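Local structure of 2-methyl-aconitate isomerase (Shewanella oneidensis, 5K87) at residues T257-G262 with P282-V287. The protein catalyses the cis-trans isomerization of 2-methyl-aconitate in the 2-methylcitrate cycle, by which propionate is broken down. The protein carries 1 engineered substitution. Numbering follows the deposited sequence.
Sequences TIRAHG and PKIAFV
The guanidinium of Arg-259, on helix 249-266, reaches the backbone just ahead of strand 283-288: NH1 donates to the carbonyl O of Pro-282 at 3.0 Å. The bond is nearly straight (165° at the hydrogen), falls on a lone pair in the carbonyl plane and leaves the guanidinium at its edge. Pro-282 follows a cis peptide bond, and its ring also borders the arginine, with CD 3.6 Å from NH1. The other guanidinium nitrogens are held from outside the two segments: NE by a salt bridge to Glu-256, NH2 by the carbonyl of Arg-278, so the flat group is fixed in rotation and its charge is probably partly offset. With CG anti to the backbone N (chi1 -168°), the arginine chain first runs out extended, then bends at chi3 (72°), which brings the guanidinium round to Pro-282. Its aliphatic part passes at a slant over the CG2 branch of Ile-284; CB of Arg-259 lies 4.1 Å from CG2 of Ile-284. The CG1-CD1 arm of Ile-284 reaches the helix surface: CD1 meets CG2 of Ile-258 at 3.7 Å, the two side chains crossing at about a right angle, and comes equally near the backbone N of Arg-259. Leu-207 packs on Ile-258 and Leu-313 on Ile-284. The CB of Lys-283 points away from the helix, and its NZ bonds Ser-314 OG and His-280 ND1. The arrangement is helix-on-strand packing in a protein of the diaminopimelate epimerase clan, the helix lying against the side of the strand opposite to the CB of Lys-283, which like Ser-314 binds substrate.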
loop_
_atom_site.group_PDB
_atom_site.type_symbol
_atom_site.label_atom_id
_atom_site.label_comp_id
_atom_site.label_asym_id
_atom_site.label_seq_id
_atom_site.Cartn_x
_atom_site.Cartn_y
_atom_site.Cartn_z
ATOM N N THR A 257 18.354 18.613 1.898
ATOM C CA THR A 257 19.083 19.880 1.917
ATOM C C THR A 257 19.688 20.180 0.545
ATOM O O THR A 257 19.635 21.311 0.072
ATOM C CB THR A 257 20.176 19.906 3.008
ATOM O OG1 THR A 257 19.582 19.646 4.288
ATOM C CG2 THR A 257 20.851 21.270 3.041
ATOM N N ILE A 258 20.241 19.159 -0.101
ATOM C CA ILE A 258 20.797 19.326 -1.435
ATOM C C ILE A 258 19.688 19.693 -2.430
ATOM O O ILE A 258 19.861 20.590 -3.258
ATOM C CB ILE A 258 21.566 18.083 -1.901
ATOM C CG1 ILE A 258 22.730 17.790 -0.946
ATOM C CG2 ILE A 258 22.098 18.310 -3.299
ATOM C CD1 ILE A 258 23.367 16.426 -1.144
ATOM N N ARG A 259 18.545 19.012 -2.329
ATOM C CA ARG A 259 17.403 19.295 -3.195
ATOM C C ARG A 259 16.941 20.749 -3.041
ATOM O O ARG A 259 16.662 21.429 -4.025
ATOM C CB ARG A 259 16.249 18.328 -2.911
ATOM C CG ARG A 259 15.138 18.361 -3.960
ATOM C CD ARG A 259 13.910 17.551 -3.515
ATOM N NE ARG A 259 13.202 18.232 -2.440
ATOM C CZ ARG A 259 12.248 19.137 -2.623
ATOM N NH1 ARG A 259 11.819 19.462 -3.838
ATOM N NH2 ARG A 259 11.705 19.718 -1.568
ATOM N N ALA A 260 16.869 21.223 -1.799
ATOM C CA ALA A 260 16.468 22.601 -1.528
ATOM C C ALA A 260 17.435 23.597 -2.156
ATOM O O ALA A 260 17.025 24.572 -2.780
ATOM C CB ALA A 260 16.379 22.830 -0.036
ATOM N N HIS A 261 18.729 23.349 -1.987
ATOM C CA HIS A 261 19.725 24.241 -2.561
ATOM C C HIS A 261 19.705 24.206 -4.083
ATOM O O HIS A 261 19.902 25.233 -4.736
ATOM C CB HIS A 261 21.109 23.942 -1.990
ATOM C CG HIS A 261 21.320 24.535 -0.635
ATOM N ND1 HIS A 261 20.888 23.924 0.522
ATOM C CD2 HIS A 261 21.869 25.713 -0.256
ATOM C CE1 HIS A 261 21.187 24.687 1.558
ATOM N NE2 HIS A 261 21.783 25.778 1.112
ATOM N N GLY A 262 19.429 23.038 -4.655
ATOM C CA GLY A 262 19.277 22.930 -6.093
ATOM C C GLY A 262 18.068 23.705 -6.581
ATOM O O GLY A 262 18.123 24.386 -7.605
ATOM N N PRO A 282 11.700 20.480 -7.309
ATOM C CA PRO A 282 12.325 19.562 -8.264
ATOM C C PRO A 282 12.561 18.198 -7.634
ATOM O O PRO A 282 12.501 18.050 -6.406
ATOM C CB PRO A 282 13.676 20.227 -8.533
ATOM C CG PRO A 282 14.005 20.906 -7.224
ATOM C CD PRO A 282 12.674 21.438 -6.754
ATOM N N LYS A 283 12.833 17.209 -8.476
ATOM C CA LYS A 283 13.303 15.912 -8.014
ATOM C C LYS A 283 14.821 15.942 -7.866
ATOM O O LYS A 283 15.504 16.775 -8.484
ATOM C CB LYS A 283 12.911 14.836 -9.031
ATOM C CG LYS A 283 11.407 14.756 -9.287
ATOM C CD LYS A 283 10.615 14.380 -8.038
ATOM C CE LYS A 283 9.138 14.162 -8.348
ATOM N NZ LYS A 283 8.347 13.936 -7.093
ATOM N N ILE A 284 15.350 15.035 -7.051
ATOM C CA ILE A 284 16.790 14.836 -6.949
ATOM C C ILE A 284 17.134 13.378 -7.243
ATOM O O ILE A 284 16.410 12.458 -6.843
ATOM C CB ILE A 284 17.338 15.294 -5.571
ATOM C CG1 ILE A 284 18.866 15.208 -5.521
ATOM C CG2 ILE A 284 16.663 14.550 -4.417
ATOM C CD1 ILE A 284 19.465 16.014 -4.380
ATOM N N ALA A 285 18.227 13.178 -7.972
ATOM C CA ALA A 285 18.653 11.859 -8.417
ATOM C C ALA A 285 20.167 11.775 -8.433
ATOM O O ALA A 285 20.865 12.792 -8.512
ATOM C CB ALA A 285 18.101 11.567 -9.800
ATOM N N PHE A 286 20.681 10.561 -8.355
ATOM C CA PHE A 286 22.117 10.360 -8.462
ATOM C C PHE A 286 22.457 9.328 -9.528
ATOM O O PHE A 286 21.684 8.394 -9.773
ATOM C CB PHE A 286 22.795 10.099 -7.104
ATOM C CG PHE A 286 22.265 8.918 -6.329
ATOM C CD1 PHE A 286 21.150 9.048 -5.510
ATOM C CD2 PHE A 286 22.929 7.700 -6.350
ATOM C CE1 PHE A 286 20.689 7.976 -4.763
ATOM C CE2 PHE A 286 22.470 6.629 -5.600
ATOM C CZ PHE A 286 21.349 6.770 -4.808
ATOM N N VAL A 287 23.605 9.529 -10.177
ATOM C CA VAL A 287 23.958 8.770 -11.372
ATOM C C VAL A 287 25.342 8.143 -11.239
ATOM O O VAL A 287 26.179 8.619 -10.468
ATOM C CB VAL A 287 23.936 9.667 -12.645
ATOM C CG1 VAL A 287 22.596 10.363 -12.778
ATOM C CG2 VAL A 287 25.074 10.697 -12.633
#